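Local coordinates for Wnt inhibitor of Dorsal protein (Drosophila melanogaster, PDB 4KRR) that probably acts as a secreted Wnt-family ligand for frizzled receptors, the crystallised chain being its N-terminal domain and linker, at residues D164-Q167 with M168-D171; N188-L191 with D192-V195; I115-N118 with R119-G123; D21-Q24 with Q25-W29. All blocks are in the same frame, centred on the assembly; numbering follows the deposited sequence.

Overall arrangement
Three of the four contacts lie on helices of the N-terminal Wnt domain, and interaction 2 is a turn in the loop leading from strand 173-174 to strand 195-196. Interactions 2 and 3, their centres about 9 Å apart, are tied by two probable hydrogen bonds: V195 N to N118 OD1 at 2.8 Å and S193 O to H117 NE2 at 2.9 Å. Interaction 1 packs against all the others, with M168 CB 3.7 Å from L194 CD1 of interaction 2, M168 SD 3.8 Å from V121 CG1 of interaction 3, and Y169 CE2 3.6 Å from F27 CZ of interaction 4. Interaction 4 touches neither interaction 2 nor interaction 3; its centre is about 24 and 22 Å from theirs.

Interaction 1. Residues D164-Q167 with M168-D171; sequences DLLQ and MYDD
Q167 NE2 donates to D171 OD2 over 2.9 Å, and the N-H...O angle of 172° makes this a nearly straight i to i+4 bond. The donor line lies in the amide plane of Q167 but reaches OD2 on its syn side, 35° out of the carboxylate plane. Q167 gets there because CG stands anti to the backbone N and the chain then bends at chi2 (65°), bringing the amide down beside the helix end. Four backbone bonds run alongside, from M168 N to D164 O through D171 N to Q167 O, the last at 3.0 Å where helix 158-170 finishes.

Packing comes next. M168 CE folds back at chi3 to lie 3.3 Å from D164 O and 3.7 Å from L165 CD2, while L166 CD1 meets Y169 CD2 at 4.0 Å. The polar ends of the flanking residues point outward from the contact: D164 forms a salt bridge with K156, and Y169 OH bonds E54. The chemistry therefore divides three ways: an exposed amide-carboxylate link spanning the last turn, L165 and M168 packed toward helices 53-75 and 113-127, and L166 with Y169 against F27.

Interaction 2. Residues N188-L191 with D192-V195; sequences NIPL and DSLV
P190 and S193 are joined by the single hydrogen bond of this contact, S193 N to P190 O at 3.3 Å. The N-H...O angle is a fair 152°, yet the donor sits well above the carbonyl plane, 59° out of it, and so away from the lone pairs. It closes a type I beta turn over L191 and D192.

Van der Waals contacts between polar atoms and the proline ring make a second group. D192 OD1 lies 3.2 Å from P190 CB; the carboxylate is brought back over the turn because its CG lies between the backbone N and the carbonyl carbon (chi1 63°). From the end of the turn, S193 OG stands 3.6 Å from P190 CG.

The apolar group is formed by I189 and V195. Both terminal branches of the isoleucine reach one methyl of the valine, CD1 at 3.9 Å and CG2 at 4.0 Å from V195 CG1, and L175 and H117 pack against both residues.

Outside the turn, S193 O accepts from H117 NE2 and V195 N donates to N118 OD1, so helix 113-127 holds the strand side of the loop. The whole is a type I turn leading a loop into the short strand 195-196, which pairs in parallel with 173-174.

Interaction 3. Residues I115-N118 with R119-G123; sequences IGHN and RRVVG
I115 to V122 follow regular alpha-helical i to i+4 bonding, from R119 N to I115 O at 3.1 Å through to V122 N to N118 O at 2.9 Å, with only the R120 N to G116 O bond weak.

Among the side chains, H117 and V121 meet one turn apart: V121 CG2 lies over one face of the imidazole, 3.9 Å from its centroid and 29° off the ring normal, a CH-pi contact. The nearest ring atom is NE2, at 3.5 Å. CG of H117 stands anti to the backbone N (chi1 172°), which turns the ring along the helix toward the next turn. The bond of its NE2 to S193 of the loop probably helps to fix the ring's rotation while the methyl lies on its face.

The stretch belongs to helix 113-127 of the Wnt N-terminal domain, which meets helix 53-75 through N118, R119 and V122 and the 188-195 loop through H117, R120 and V121. N118 lies between the two, touching V56 of the helix and L194 of the loop, with V195 as the partner of its OD1.

R119 runs extended from CG to NE back along the helix, passing its CG 3.2 Å from I115 O and its NE 3.4 Å from I115 CG2. The guanidinium and the methyl meet obliquely, and NH2 has a long, weak ion pair with E48. Replacing R119 with an alanine would probably uncover I115 CG2 and leave E48 without this distant partner.

Interaction 4. Residues D21-Q24 with Q25-W29; sequences DSCQ and QSFQW
F27 presents the edge of its ring to C23 O, which lies near the ring plane, 3.3 Å from CD1. The sulfur of C23 stands obliquely to the same ring, 5.3 Å from its centroid and 47° off the normal, a Cys sulfur-aromatic contact. The ring is brought there by a CG that lies beside the backbone N and anti to the carbonyl carbon (chi1 -76°). Around it, Y57, W32 and Y169 each meet F27 edge-to-face, making it the middle member of an aromatic cluster. Within the tail itself, the indole of W29 packs on its chain neighbour, with Q28 CG 3.5 Å above one face, offset toward the rim.

These residues close helix 8-26, and F27 is the first to leave helical phi/psi. C23 is held there by its disulfide to C34, just before helix 36-44, so the helix end is tied covalently to the segment that follows as well as through the rings.

S22 O receives S26 N at 2.9 Å, and S26 OG also lies 3.0 Å from it. One residue earlier, Q25 N meets D21 O at 3.1 Å. At the end of the helix F27 N gives a weak bond to C23 O, at an N-H...O angle of 130°. Q28 NE2 reaches back weakly to Q25 O; on a different side, Q24 NE2 forms a weak bond to C34 O.

Interaction 1. Residues D164-Q167 with M168-D171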
ATOM      1  N   ASP A 164      -1.890  -7.539   6.637  1.00 46.23           N
ATOM      2  CA  ASP A 164      -0.855  -6.891   7.439  1.00 39.27           C
ATOM      3  C   ASP A 164      -1.283  -5.483   7.835  1.00 33.02           C
ATOM      4  O   ASP A 164      -1.094  -5.066   8.976  1.00 33.91           O
ATOM      5  CB  ASP A 164       0.473  -6.837   6.678  1.00 34.07           C
ATOM      6  CG  ASP A 164       1.086  -8.210   6.470  1.00 45.69           C
ATOM      7  OD1 ASP A 164       0.828  -9.109   7.296  1.00 47.27           O
ATOM      8  OD2 ASP A 164       1.829  -8.387   5.481  1.00 51.11           O
ATOM      9  N   LEU A 165      -1.862  -4.756   6.886  1.00 33.00           N
ATOM     10  CA  LEU A 165      -2.311  -3.393   7.151  1.00 37.91           C
ATOM     11  C   LEU A 165      -3.492  -3.376   8.117  1.00 38.27           C
ATOM     12  O   LEU A 165      -3.613  -2.470   8.943  1.00 35.98           O
ATOM     13  CB  LEU A 165      -2.665  -2.674   5.849  1.00 31.97           C
ATOM     14  CG  LEU A 165      -1.477  -2.247   4.983  1.00 43.00           C
ATOM     15  CD1 LEU A 165      -1.958  -1.688   3.656  1.00 37.47           C
ATOM     16  CD2 LEU A 165      -0.622  -1.223   5.715  1.00 37.05           C
ATOM     17  N   LEU A 166      -4.357  -4.383   8.014  1.00 40.36           N
ATOM     18  CA  LEU A 166      -5.467  -4.536   8.949  1.00 36.97           C
ATOM     19  C   LEU A 166      -4.931  -4.739  10.363  1.00 41.35           C
ATOM     20  O   LEU A 166      -5.458  -4.178  11.325  1.00 40.84           O
ATOM     21  CB  LEU A 166      -6.366  -5.711   8.552  1.00 31.48           C
ATOM     22  CG  LEU A 166      -7.597  -5.914   9.442  1.00 33.33           C
ATOM     23  CD1 LEU A 166      -8.451  -4.653   9.447  1.00 38.38           C
ATOM     24  CD2 LEU A 166      -8.420  -7.121   9.004  1.00 35.98           C
ATOM     25  N   GLN A 167      -3.877  -5.540  10.477  1.00 35.46           N
ATOM     26  CA  GLN A 167      -3.227  -5.782  11.760  1.00 37.66           C
ATOM     27  C   GLN A 167      -2.616  -4.491  12.302  1.00 43.21           C
ATOM     28  O   GLN A 167      -2.786  -4.156  13.475  1.00 36.56           O
ATOM     29  CB  GLN A 167      -2.150  -6.860  11.620  1.00 35.18           C
ATOM     30  CG  GLN A 167      -1.509  -7.279  12.935  1.00 35.94           C
ATOM     31  CD  GLN A 167      -2.490  -7.957  13.873  1.00 47.38           C
ATOM     32  OE1 GLN A 167      -3.207  -8.879  13.481  1.00 54.61           O
ATOM     33  NE2 GLN A 167      -2.530  -7.500  15.120  1.00 46.29           N
ATOM     34  N   MET A 168      -1.909  -3.767  11.440  1.00 40.46           N
ATOM     35  CA  MET A 168      -1.308  -2.494  11.825  1.00 38.19           C
ATOM     36  C   MET A 168      -2.373  -1.463  12.182  1.00 37.15           C
ATOM     37  O   MET A 168      -2.169  -0.625  13.063  1.00 39.15           O
ATOM     38  CB  MET A 168      -0.400  -1.970  10.714  1.00 35.34           C
ATOM     39  CG  MET A 168       1.034  -2.455  10.820  1.00 51.76           C
ATOM     40  SD  MET A 168       2.036  -1.941   9.414  1.00 63.52           S
ATOM     41  CE  MET A 168       1.425  -3.071   8.172  1.00 58.12           C
ATOM     42  N   TYR A 169      -3.506  -1.530  11.490  1.00 32.56           N
ATOM     43  CA  TYR A 169      -4.666  -0.719  11.837  1.00 31.46           C
ATOM     44  C   TYR A 169      -5.145  -1.048  13.251  1.00 36.23           C
ATOM     45  O   TYR A 169      -5.492  -0.149  14.018  1.00 39.26           O
ATOM     46  CB  TYR A 169      -5.784  -0.932  10.809  1.00 33.95           C
ATOM     47  CG  TYR A 169      -7.176  -0.530  11.255  1.00 39.84           C
ATOM     48  CD1 TYR A 169      -7.627   0.781  11.119  1.00 43.88           C
ATOM     49  CD2 TYR A 169      -8.052  -1.471  11.781  1.00 39.85           C
ATOM     50  CE1 TYR A 169      -8.911   1.141  11.515  1.00 37.65           C
ATOM     51  CE2 TYR A 169      -9.329  -1.122  12.181  1.00 39.39           C
ATOM     52  CZ  TYR A 169      -9.754   0.184  12.048  1.00 40.23           C
ATOM     53  OH  TYR A 169     -11.031   0.518  12.448  1.00 39.93           O
ATOM     54  N   ASP A 170      -5.148  -2.333  13.595  1.00 35.19           N
ATOM     55  CA  ASP A 170      -5.577  -2.774  14.922  1.00 37.28           C
ATOM     56  C   ASP A 170      -4.615  -2.308  16.010  1.00 39.67           C
ATOM     57  O   ASP A 170      -5.034  -1.992  17.123  1.00 40.56           O
ATOM     58  CB  ASP A 170      -5.690  -4.301  14.987  1.00 37.13           C
ATOM     59  CG  ASP A 170      -6.805  -4.851  14.115  1.00 42.93           C
ATOM     60  OD1 ASP A 170      -7.741  -4.097  13.779  1.00 36.19           O
ATOM     61  OD2 ASP A 170      -6.746  -6.050  13.775  1.00 40.79           O
ATOM     62  N   ASP A 171      -3.327  -2.277  15.684  1.00 42.05           N
ATOM     63  CA  ASP A 171      -2.292  -1.969  16.666  1.00 41.04           C
ATOM     64  C   ASP A 171      -1.787  -0.534  16.554  1.00 42.61           C
ATOM     65  O   ASP A 171      -0.713  -0.208  17.063  1.00 42.79           O
ATOM     66  CB  ASP A 171      -1.120  -2.940  16.517  1.00 32.93           C
ATOM     67  CG  ASP A 171      -1.519  -4.381  16.776  1.00 43.31           C
ATOM     68  OD1 ASP A 171      -2.395  -4.614  17.636  1.00 41.15           O
ATOM     69  OD2 ASP A 171      -0.954  -5.279  16.118  1.00 49.55           O
TER

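Interaction 2. Residues N188-L191 with D192-V195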
ATOM      1  N   ASN A 188      12.024   7.517  16.453  1.00 54.62           N
ATOM      2  CA  ASN A 188      11.273   7.736  17.684  1.00 53.89           C
ATOM      3  C   ASN A 188      10.101   6.765  17.772  1.00 55.57           C
ATOM      4  O   ASN A 188      10.026   5.950  18.689  1.00 60.47           O
ATOM      5  CB  ASN A 188      10.784   9.181  17.778  1.00 51.44           C
ATOM      6  CG  ASN A 188       9.921   9.429  19.000  1.00 58.11           C
ATOM      7  OD1 ASN A 188       8.804   9.936  18.892  1.00 60.89           O
ATOM      8  ND2 ASN A 188      10.432   9.064  20.170  1.00 72.74           N
ATOM      9  N   ILE A 189       9.190   6.856  16.809  1.00 50.61           N
ATOM     10  CA  ILE A 189       8.094   5.900  16.698  1.00 53.24           C
ATOM     11  C   ILE A 189       8.494   4.803  15.719  1.00 48.16           C
ATOM     12  O   ILE A 189       8.971   5.099  14.623  1.00 47.26           O
ATOM     13  CB  ILE A 189       6.795   6.583  16.225  1.00 40.60           C
ATOM     14  CG1 ILE A 189       6.336   7.615  17.255  1.00 44.89           C
ATOM     15  CG2 ILE A 189       5.696   5.552  15.978  1.00 43.00           C
ATOM     16  CD1 ILE A 189       5.017   8.272  16.918  1.00 48.20           C
ATOM     17  N   PRO A 190       8.324   3.533  16.123  1.00 54.49           N
ATOM     18  CA  PRO A 190       8.680   2.384  15.280  1.00 55.05           C
ATOM     19  C   PRO A 190       8.040   2.450  13.895  1.00 50.96           C
ATOM     20  O   PRO A 190       6.900   2.895  13.754  1.00 41.20           O
ATOM     21  CB  PRO A 190       8.138   1.182  16.068  1.00 53.91           C
ATOM     22  CG  PRO A 190       7.218   1.761  17.107  1.00 66.06           C
ATOM     23  CD  PRO A 190       7.779   3.106  17.421  1.00 55.95           C
ATOM     24  N   LEU A 191       8.783   2.009  12.886  1.00 47.15           N
ATOM     25  CA  LEU A 191       8.344   2.113  11.499  1.00 45.35           C
ATOM     26  C   LEU A 191       7.315   1.046  11.125  1.00 43.64           C
ATOM     27  O   LEU A 191       6.806   1.032  10.005  1.00 49.23           O
ATOM     28  CB  LEU A 191       9.550   2.038  10.558  1.00 57.52           C
ATOM     29  CG  LEU A 191       9.477   2.881   9.283  1.00 65.52           C
ATOM     30  CD1 LEU A 191       9.328   4.356   9.629  1.00 49.91           C
ATOM     31  CD2 LEU A 191      10.707   2.651   8.420  1.00 72.34           C
ATOM     32  N   ASP A 192       7.013   0.152  12.060  1.00 39.84           N
ATOM     33  CA  ASP A 192       6.005  -0.876  11.823  1.00 44.37           C
ATOM     34  C   ASP A 192       4.715  -0.554  12.570  1.00 46.18           C
ATOM     35  O   ASP A 192       3.835  -1.404  12.709  1.00 51.06           O
ATOM     36  CB  ASP A 192       6.528  -2.260  12.219  1.00 55.66           C
ATOM     37  CG  ASP A 192       6.838  -2.367  13.699  1.00 62.54           C
ATOM     38  OD1 ASP A 192       7.058  -1.320  14.340  1.00 64.19           O
ATOM     39  OD2 ASP A 192       6.864  -3.501  14.220  1.00 69.98           O
ATOM     40  N   SER A 193       4.612   0.683  13.051  1.00 40.37           N
ATOM     41  CA  SER A 193       3.411   1.143  13.740  1.00 37.59           C
ATOM     42  C   SER A 193       2.782   2.333  13.026  1.00 42.43           C
ATOM     43  O   SER A 193       3.434   3.355  12.812  1.00 40.32           O
ATOM     44  CB  SER A 193       3.727   1.519  15.190  1.00 39.11           C
ATOM     45  OG  SER A 193       4.158   0.393  15.935  1.00 53.24           O
ATOM     46  N   LEU A 194       1.515   2.194  12.655  1.00 33.33           N
ATOM     47  CA  LEU A 194       0.751   3.312  12.121  1.00 37.91           C
ATOM     48  C   LEU A 194       0.334   4.215  13.273  1.00 43.09           C
ATOM     49  O   LEU A 194       0.170   3.753  14.404  1.00 36.85           O
ATOM     50  CB  LEU A 194      -0.491   2.812  11.381  1.00 37.24           C
ATOM     51  CG  LEU A 194      -0.274   2.001  10.103  1.00 40.05           C
ATOM     52  CD1 LEU A 194      -1.579   1.347   9.664  1.00 29.20           C
ATOM     53  CD2 LEU A 194       0.279   2.888   8.999  1.00 40.21           C
ATOM     54  N   VAL A 195       0.164   5.501  12.990  1.00 34.94           N
ATOM     55  CA  VAL A 195      -0.267   6.440  14.016  1.00 36.62           C
ATOM     56  C   VAL A 195      -1.501   7.217  13.577  1.00 31.16           C
ATOM     57  O   VAL A 195      -1.698   7.469  12.389  1.00 35.49           O
ATOM     58  CB  VAL A 195       0.858   7.434  14.401  1.00 34.03           C
ATOM     59  CG1 VAL A 195       2.038   6.693  15.014  1.00 28.95           C
ATOM     60  CG2 VAL A 195       1.297   8.252  13.192  1.00 29.16           C
TER

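Interaction 3. Residues I115-N118 with R119-G123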
ATOM      1  N   ILE A 115       0.621  11.712   8.769  1.00 43.82           N
ATOM      2  CA  ILE A 115       0.590  11.319   7.365  1.00 42.12           C
ATOM      3  C   ILE A 115       1.966  10.893   6.862  1.00 39.53           C
ATOM      4  O   ILE A 115       2.113   9.825   6.269  1.00 42.43           O
ATOM      5  CB  ILE A 115       0.063  12.462   6.478  1.00 44.44           C
ATOM      6  CG1 ILE A 115      -1.362  12.837   6.885  1.00 54.72           C
ATOM      7  CG2 ILE A 115       0.107  12.064   5.013  1.00 50.30           C
ATOM      8  CD1 ILE A 115      -2.355  11.706   6.739  1.00 53.78           C
ATOM      9  N   GLY A 116       2.969  11.730   7.109  1.00 39.14           N
ATOM     10  CA  GLY A 116       4.325  11.446   6.677  1.00 36.42           C
ATOM     11  C   GLY A 116       4.866  10.159   7.269  1.00 41.44           C
ATOM     12  O   GLY A 116       5.487   9.356   6.571  1.00 37.47           O
ATOM     13  N   HIS A 117       4.624   9.959   8.560  1.00 36.29           N
ATOM     14  CA  HIS A 117       5.105   8.768   9.245  1.00 42.43           C
ATOM     15  C   HIS A 117       4.457   7.512   8.682  1.00 31.22           C
ATOM     16  O   HIS A 117       5.125   6.500   8.472  1.00 34.17           O
ATOM     17  CB  HIS A 117       4.828   8.856  10.744  1.00 40.28           C
ATOM     18  CG  HIS A 117       5.122   7.588  11.482  1.00 42.52           C
ATOM     19  ND1 HIS A 117       6.401   7.192  11.803  1.00 42.42           N
ATOM     20  CD2 HIS A 117       4.299   6.619  11.952  1.00 35.72           C
ATOM     21  CE1 HIS A 117       6.356   6.036  12.444  1.00 45.61           C
ATOM     22  NE2 HIS A 117       5.092   5.668  12.548  1.00 38.87           N
ATOM     23  N   ASN A 118       3.152   7.586   8.440  1.00 27.71           N
ATOM     24  CA  ASN A 118       2.401   6.429   7.967  1.00 37.47           C
ATOM     25  C   ASN A 118       2.798   6.009   6.558  1.00 39.88           C
ATOM     26  O   ASN A 118       2.779   4.826   6.231  1.00 32.80           O
ATOM     27  CB  ASN A 118       0.895   6.686   8.050  1.00 25.26           C
ATOM     28  CG  ASN A 118       0.394   6.740   9.482  1.00 34.65           C
ATOM     29  OD1 ASN A 118       1.023   6.196  10.391  1.00 31.48           O
ATOM     30  ND2 ASN A 118      -0.743   7.396   9.690  1.00 27.34           N
ATOM     31  N   ARG A 119       3.162   6.976   5.723  1.00 35.01           N
ATOM     32  CA  ARG A 119       3.630   6.650   4.384  1.00 46.33           C
ATOM     33  C   ARG A 119       4.955   5.895   4.454  1.00 42.92           C
ATOM     34  O   ARG A 119       5.199   4.978   3.669  1.00 38.46           O
ATOM     35  CB  ARG A 119       3.751   7.907   3.524  1.00 45.04           C
ATOM     36  CG  ARG A 119       2.422   8.600   3.289  1.00 59.22           C
ATOM     37  CD  ARG A 119       2.561   9.763   2.332  1.00 66.28           C
ATOM     38  NE  ARG A 119       1.332  10.545   2.250  1.00 72.88           N
ATOM     39  CZ  ARG A 119       1.179  11.610   1.472  1.00 75.62           C
ATOM     40  NH1 ARG A 119       2.179  12.016   0.707  1.00 81.21           N
ATOM     41  NH2 ARG A 119       0.028  12.269   1.459  1.00 78.42           N
ATOM     42  N   ARG A 120       5.801   6.276   5.409  1.00 36.98           N
ATOM     43  CA  ARG A 120       7.035   5.541   5.667  1.00 35.81           C
ATOM     44  C   ARG A 120       6.741   4.129   6.170  1.00 38.47           C
ATOM     45  O   ARG A 120       7.439   3.180   5.816  1.00 35.69           O
ATOM     46  CB  ARG A 120       7.916   6.287   6.674  1.00 36.42           C
ATOM     47  CG  ARG A 120       8.607   7.516   6.102  1.00 47.81           C
ATOM     48  CD  ARG A 120       9.338   8.303   7.181  1.00 54.66           C
ATOM     49  NE  ARG A 120      10.268   7.470   7.939  1.00 59.61           N
ATOM     50  CZ  ARG A 120      11.523   7.227   7.576  1.00 77.43           C
ATOM     51  NH1 ARG A 120      12.007   7.750   6.458  1.00 86.85           N
ATOM     52  NH2 ARG A 120      12.297   6.459   8.330  1.00 83.85           N
ATOM     53  N   VAL A 121       5.705   3.997   6.995  1.00 38.90           N
ATOM     54  CA  VAL A 121       5.309   2.693   7.524  1.00 38.96           C
ATOM     55  C   VAL A 121       4.863   1.768   6.395  1.00 28.69           C
ATOM     56  O   VAL A 121       5.297   0.622   6.311  1.00 33.81           O
ATOM     57  CB  VAL A 121       4.170   2.820   8.557  1.00 41.37           C
ATOM     58  CG1 VAL A 121       3.653   1.439   8.962  1.00 29.62           C
ATOM     59  CG2 VAL A 121       4.642   3.597   9.776  1.00 38.36           C
ATOM     60  N   VAL A 122       3.994   2.282   5.531  1.00 28.20           N
ATOM     61  CA  VAL A 122       3.527   1.537   4.369  1.00 42.68           C
ATOM     62  C   VAL A 122       4.686   1.205   3.431  1.00 39.51           C
ATOM     63  O   VAL A 122       4.750   0.111   2.868  1.00 39.32           O
ATOM     64  CB  VAL A 122       2.443   2.327   3.611  1.00 36.49           C
ATOM     65  CG1 VAL A 122       2.068   1.625   2.312  1.00 37.58           C
ATOM     66  CG2 VAL A 122       1.220   2.518   4.497  1.00 31.28           C
ATOM     67  N   GLY A 123       5.605   2.152   3.274  1.00 41.06           N
ATOM     68  CA  GLY A 123       6.772   1.952   2.437  1.00 34.38           C
ATOM     69  C   GLY A 123       7.630   0.791   2.905  1.00 41.71           C
ATOM     70  O   GLY A 123       8.016  -0.065   2.111  1.00 34.79           O
TER

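Interaction 4. Residues D21-Q24 with Q25-W29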
ATOM      1  N   ASP A  21     -11.782  -3.047  -2.698  1.00 49.93           N
ATOM      2  CA  ASP A  21     -12.197  -4.438  -2.538  1.00 51.90           C
ATOM      3  C   ASP A  21     -11.604  -5.054  -1.278  1.00 49.27           C
ATOM      4  O   ASP A  21     -12.282  -5.790  -0.560  1.00 50.26           O
ATOM      5  CB  ASP A  21     -11.816  -5.270  -3.762  1.00 55.05           C
ATOM      6  CG  ASP A  21     -12.602  -4.880  -4.995  1.00 71.66           C
ATOM      7  OD1 ASP A  21     -13.662  -4.234  -4.846  1.00 66.30           O
ATOM      8  OD2 ASP A  21     -12.163  -5.219  -6.114  1.00 74.10           O
ATOM      9  N   SER A  22     -10.339  -4.742  -1.009  1.00 47.01           N
ATOM     10  CA  SER A  22      -9.666  -5.253   0.176  1.00 54.02           C
ATOM     11  C   SER A  22     -10.243  -4.621   1.437  1.00 48.46           C
ATOM     12  O   SER A  22     -10.400  -5.283   2.464  1.00 45.66           O
ATOM     13  CB  SER A  22      -8.160  -4.996   0.091  1.00 45.73           C
ATOM     14  OG  SER A  22      -7.580  -5.725  -0.979  1.00 51.24           O
ATOM     15  N   CYS A  23     -10.562  -3.335   1.341  1.00 46.55           N
ATOM     16  CA  CYS A  23     -11.128  -2.582   2.452  1.00 45.19           C
ATOM     17  C   CYS A  23     -12.515  -3.107   2.828  1.00 50.06           C
ATOM     18  O   CYS A  23     -12.805  -3.328   4.004  1.00 49.38           O
ATOM     19  CB  CYS A  23     -11.201  -1.097   2.086  1.00 42.08           C
ATOM     20  SG  CYS A  23     -11.873  -0.020   3.366  1.00 43.99           S
ATOM     21  N   GLN A  24     -13.366  -3.310   1.827  1.00 43.22           N
ATOM     22  CA  GLN A  24     -14.724  -3.788   2.065  1.00 45.46           C
ATOM     23  C   GLN A  24     -14.736  -5.235   2.555  1.00 63.03           C
ATOM     24  O   GLN A  24     -15.641  -5.649   3.277  1.00 55.15           O
ATOM     25  CB  GLN A  24     -15.583  -3.643   0.804  1.00 48.80           C
ATOM     26  CG  GLN A  24     -15.853  -2.197   0.419  1.00 48.19           C
ATOM     27  CD  GLN A  24     -16.852  -2.056  -0.711  1.00 53.21           C
ATOM     28  OE1 GLN A  24     -16.917  -2.897  -1.608  1.00 56.86           O
ATOM     29  NE2 GLN A  24     -17.641  -0.989  -0.672  1.00 55.68           N
ATOM     30  N   GLN A  25     -13.727  -6.002   2.156  1.00 47.73           N
ATOM     31  CA  GLN A  25     -13.616  -7.394   2.574  1.00 50.01           C
ATOM     32  C   GLN A  25     -13.112  -7.497   4.015  1.00 49.18           C
ATOM     33  O   GLN A  25     -13.599  -8.313   4.796  1.00 49.73           O
ATOM     34  CB  GLN A  25     -12.691  -8.156   1.625  1.00 52.42           C
ATOM     35  CG  GLN A  25     -12.367  -9.575   2.060  1.00 84.25           C
ATOM     36  CD  GLN A  25     -11.511 -10.303   1.045  1.00 97.64           C
ATOM     37  OE1 GLN A  25     -11.616 -10.059  -0.154  1.00110.52           O
ATOM     38  NE2 GLN A  25     -10.651 -11.194   1.519  1.00 98.82           N
ATOM     39  N   SER A  26     -12.150  -6.649   4.369  1.00 53.04           N
ATOM     40  CA  SER A  26     -11.574  -6.678   5.710  1.00 58.61           C
ATOM     41  C   SER A  26     -12.505  -6.086   6.768  1.00 59.90           C
ATOM     42  O   SER A  26     -12.377  -6.389   7.956  1.00 50.86           O
ATOM     43  CB  SER A  26     -10.226  -5.953   5.733  1.00 48.86           C
ATOM     44  OG  SER A  26      -9.274  -6.622   4.923  1.00 57.22           O
ATOM     45  N   PHE A  27     -13.439  -5.246   6.333  1.00 45.98           N
ATOM     46  CA  PHE A  27     -14.316  -4.546   7.266  1.00 47.46           C
ATOM     47  C   PHE A  27     -15.781  -4.937   7.132  1.00 53.23           C
ATOM     48  O   PHE A  27     -16.643  -4.330   7.764  1.00 58.10           O
ATOM     49  CB  PHE A  27     -14.165  -3.030   7.111  1.00 45.87           C
ATOM     50  CG  PHE A  27     -12.911  -2.482   7.723  1.00 42.43           C
ATOM     51  CD1 PHE A  27     -11.719  -2.487   7.017  1.00 34.13           C
ATOM     52  CD2 PHE A  27     -12.921  -1.969   9.008  1.00 40.32           C
ATOM     53  CE1 PHE A  27     -10.562  -1.988   7.583  1.00 43.57           C
ATOM     54  CE2 PHE A  27     -11.767  -1.467   9.579  1.00 32.42           C
ATOM     55  CZ  PHE A  27     -10.586  -1.477   8.866  1.00 43.55           C
ATOM     56  N   GLN A  28     -16.057  -5.959   6.328  1.00 46.24           N
ATOM     57  CA  GLN A  28     -17.431  -6.368   6.038  1.00 54.54           C
ATOM     58  C   GLN A  28     -18.253  -6.685   7.288  1.00 65.87           C
ATOM     59  O   GLN A  28     -19.482  -6.620   7.262  1.00 68.42           O
ATOM     60  CB  GLN A  28     -17.442  -7.571   5.093  1.00 64.49           C
ATOM     61  CG  GLN A  28     -16.703  -8.783   5.633  1.00 78.59           C
ATOM     62  CD  GLN A  28     -16.792  -9.980   4.708  1.00 77.53           C
ATOM     63  OE1 GLN A  28     -17.852 -10.281   4.161  1.00 75.38           O
ATOM     64  NE2 GLN A  28     -15.670 -10.669   4.524  1.00 69.48           N
ATOM     65  N   TRP A  29     -17.571  -7.018   8.379  1.00 66.25           N
ATOM     66  CA  TRP A  29     -18.242  -7.395   9.618  1.00 80.63           C
ATOM     67  C   TRP A  29     -18.274  -6.267  10.647  1.00 76.71           C
ATOM     68  O   TRP A  29     -18.986  -6.353  11.647  1.00 85.84           O
ATOM     69  CB  TRP A  29     -17.570  -8.625  10.228  1.00 88.79           C
ATOM     70  CG  TRP A  29     -17.621  -9.838   9.353  1.00 96.45           C
ATOM     71  CD1 TRP A  29     -16.564 -10.476   8.768  1.00 95.67           C
ATOM     72  CD2 TRP A  29     -18.792 -10.561   8.961  1.00 97.83           C
ATOM     73  NE1 TRP A  29     -17.007 -11.555   8.040  1.00 98.95           N
ATOM     74  CE2 TRP A  29     -18.371 -11.628   8.143  1.00 98.12           C
ATOM     75  CE3 TRP A  29     -20.157 -10.410   9.225  1.00 92.11           C
ATOM     76  CZ2 TRP A  29     -19.266 -12.538   7.585  1.00 98.59           C
ATOM     77  CZ3 TRP A  29     -21.042 -11.314   8.671  1.00 95.65           C
ATOM     78  CH2 TRP A  29     -20.594 -12.365   7.861  1.00 96.32           C
TER